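Local atomic coordinates of farnesyl pyrophosphate synthetase (Staphylococcus aureus, PDB entry 5H9D), a protein that probably catalyses the magnesium-dependent chain elongation that builds heptaprenyl diphosphate, as a member of the FPP/GGPP synthase family. Residues I238-R243 with D278-V283. Residues are numbered along the deposited sequence; the frame is centred on the assembly and turned at random.
Sequences ILLEMR and DEAKAV
Leu-240 and Arg-243 reach out from the C-terminal end of the short helix 236-243 to Glu-279 and Ala-280 on helix 276-296, the two segment axes passing 9.7 Å apart with their N-to-C directions 126° apart. The backbones come nearest at Leu-240 and Ala-280, whose CA atoms are 7.6 Å from each other. Leu-240 points toward the second helix, its CG anti to the carbonyl carbon, and its methyls touch Glu-279 and Ala-280. CD1 settles against the root of Glu-279, 3.6 Å from the CB of that residue, and also meets the backbone N of Ala-280 and, more loosely, the Ala-280 methyl, at 4.3 Å from CB. The other methyl, CD2, touches the carboxylate end instead, 3.7 Å from Glu-279 OE1; Leu-240 thus lies across the Glu-279 side chain, with one methyl near its CB and the other near its carboxylate. Glu-279 runs out extended, its CG anti to the backbone N (chi1 -168°), and this length carries OE1 past Leu-240 to Arg-243. There NH1 of Arg-243 forms a salt bridge with OE1 of Glu-279 at 3.5 Å; the oxygen lies at the edge of the guanidinium, near its plane, while the carboxylate is turned 34° from that plane. The other carboxylate oxygen, OE2, has a long, weak ion pair with Lys-244. Ile-158 of helix 158-183 packs on Leu-240 and Arg-243, and Val-211 of helix 188-215 on Ala-280, tying this corner to neighbouring helices of the mainly helical polyprenyl synthetase fold. The join therefore pairs a small, buried apolar contact with a more exposed charged pair: the aliphatic part of Glu-279 packs on leucine, while its carboxylate, with the arginine close by and a lysine farther off, probably stays ionised and adds a modest electrostatic attraction without a hydrogen bond between the segments.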
loop_
_atom_site.group_PDB
_atom_site.type_symbol
_atom_site.label_atom_id
_atom_site.label_comp_id
_atom_site.label_asym_id
_atom_site.label_seq_id
_atom_site.Cartn_x
_atom_site.Cartn_y
_atom_site.Cartn_z
ATOM N N ILE A 238 -11.125 21.421 -10.201
ATOM C CA ILE A 238 -11.619 21.235 -11.555
ATOM C C ILE A 238 -13.073 20.806 -11.683
ATOM O O ILE A 238 -13.694 21.074 -12.699
ATOM C CB ILE A 238 -10.711 20.270 -12.319
ATOM C CG1 ILE A 238 -9.243 20.686 -12.099
ATOM C CG2 ILE A 238 -11.031 20.339 -13.800
ATOM C CD1 ILE A 238 -8.223 19.875 -12.848
ATOM N N LEU A 239 -13.619 20.156 -10.661
ATOM C CA LEU A 239 -15.018 19.724 -10.687
ATOM C C LEU A 239 -15.906 20.929 -10.409
ATOM O O LEU A 239 -17.012 21.035 -10.940
ATOM C CB LEU A 239 -15.271 18.652 -9.622
ATOM C CG LEU A 239 -14.658 17.296 -9.969
ATOM C CD1 LEU A 239 -14.405 16.437 -8.730
ATOM C CD2 LEU A 239 -15.597 16.596 -10.922
ATOM N N LEU A 240 -15.398 21.828 -9.568
ATOM C CA LEU A 240 -16.119 23.022 -9.187
ATOM C C LEU A 240 -16.214 23.996 -10.337
ATOM O O LEU A 240 -17.276 24.516 -10.628
ATOM C CB LEU A 240 -15.453 23.689 -7.981
ATOM C CG LEU A 240 -15.491 22.842 -6.708
ATOM C CD1 LEU A 240 -14.918 23.601 -5.561
ATOM C CD2 LEU A 240 -16.912 22.453 -6.391
ATOM N N GLU A 241 -15.105 24.242 -11.008
ATOM C CA GLU A 241 -15.151 25.163 -12.119
ATOM C C GLU A 241 -16.017 24.603 -13.239
ATOM O O GLU A 241 -16.539 25.357 -14.038
ATOM C CB GLU A 241 -13.739 25.476 -12.629
ATOM C CG GLU A 241 -13.669 26.675 -13.592
ATOM C CD GLU A 241 -14.338 27.939 -13.048
ATOM O OE1 GLU A 241 -14.477 28.926 -13.810
ATOM O OE2 GLU A 241 -14.731 27.956 -11.863
ATOM N N MET A 242 -16.195 23.288 -13.300
ATOM C CA MET A 242 -17.026 22.722 -14.366
ATOM C C MET A 242 -18.510 23.029 -14.154
ATOM O O MET A 242 -19.156 23.591 -15.049
ATOM C CB MET A 242 -16.836 21.205 -14.496
ATOM C CG MET A 242 -15.553 20.786 -15.197
ATOM S SD MET A 242 -15.515 19.002 -15.640
ATOM C CE MET A 242 -14.497 18.339 -14.419
ATOM N N ARG A 243 -19.053 22.681 -12.983
ATOM C CA ARG A 243 -20.463 22.913 -12.692
ATOM C C ARG A 243 -20.918 24.348 -12.950
ATOM O O ARG A 243 -22.078 24.581 -13.265
ATOM C CB ARG A 243 -20.783 22.539 -11.245
ATOM C CG ARG A 243 -19.901 23.236 -10.236
ATOM C CD ARG A 243 -20.522 23.341 -8.850
ATOM N NE ARG A 243 -20.974 22.065 -8.297
ATOM C CZ ARG A 243 -20.944 21.765 -6.995
ATOM N NH1 ARG A 243 -20.476 22.647 -6.114
ATOM N NH2 ARG A 243 -21.387 20.583 -6.568
ATOM N N ASP A 278 -10.724 28.615 -4.418
ATOM C CA ASP A 278 -11.108 29.019 -3.079
ATOM C C ASP A 278 -12.292 28.231 -2.543
ATOM O O ASP A 278 -12.378 27.967 -1.342
ATOM C CB ASP A 278 -11.359 30.533 -3.055
ATOM C CG ASP A 278 -10.058 31.337 -3.204
ATOM O OD1 ASP A 278 -9.306 31.432 -2.197
ATOM O OD2 ASP A 278 -9.778 31.840 -4.326
ATOM N N GLU A 279 -13.199 27.837 -3.429
ATOM C CA GLU A 279 -14.333 27.056 -2.998
ATOM C C GLU A 279 -13.755 25.709 -2.544
ATOM O O GLU A 279 -14.229 25.124 -1.569
ATOM C CB GLU A 279 -15.317 26.888 -4.154
ATOM C CG GLU A 279 -16.682 26.337 -3.733
ATOM C CD GLU A 279 -17.590 26.005 -4.925
ATOM O OE1 GLU A 279 -18.607 25.286 -4.739
ATOM O OE2 GLU A 279 -17.288 26.468 -6.045
ATOM N N ALA A 280 -12.707 25.238 -3.233
ATOM C CA ALA A 280 -12.055 23.970 -2.893
ATOM C C ALA A 280 -11.437 24.082 -1.502
ATOM O O ALA A 280 -11.709 23.268 -0.616
ATOM C CB ALA A 280 -10.998 23.644 -3.908
ATOM N N LYS A 281 -10.606 25.101 -1.330
ATOM C CA LYS A 281 -9.956 25.384 -0.062
ATOM C C LYS A 281 -11.002 25.420 1.045
ATOM O O LYS A 281 -10.739 24.999 2.169
ATOM C CB LYS A 281 -9.298 26.750 -0.100
ATOM C CG LYS A 281 -7.968 26.867 -0.802
ATOM C CD LYS A 281 -7.489 28.297 -0.524
ATOM C CE LYS A 281 -6.271 28.733 -1.319
ATOM N NZ LYS A 281 -6.254 30.235 -1.346
ATOM N N ALA A 282 -12.180 25.939 0.713
ATOM C CA ALA A 282 -13.280 26.067 1.674
ATOM C C ALA A 282 -13.792 24.733 2.203
ATOM O O ALA A 282 -14.167 24.594 3.379
ATOM C CB ALA A 282 -14.419 26.822 1.045
ATOM N N VAL A 283 -13.829 23.753 1.316
ATOM C CA VAL A 283 -14.286 22.431 1.683
ATOM C C VAL A 283 -13.251 21.815 2.627
ATOM O O VAL A 283 -13.571 21.036 3.535
ATOM C CB VAL A 283 -14.400 21.541 0.456
ATOM C CG1 VAL A 283 -14.651 20.155 0.917
ATOM C CG2 VAL A 283 -15.490 22.039 -0.499
#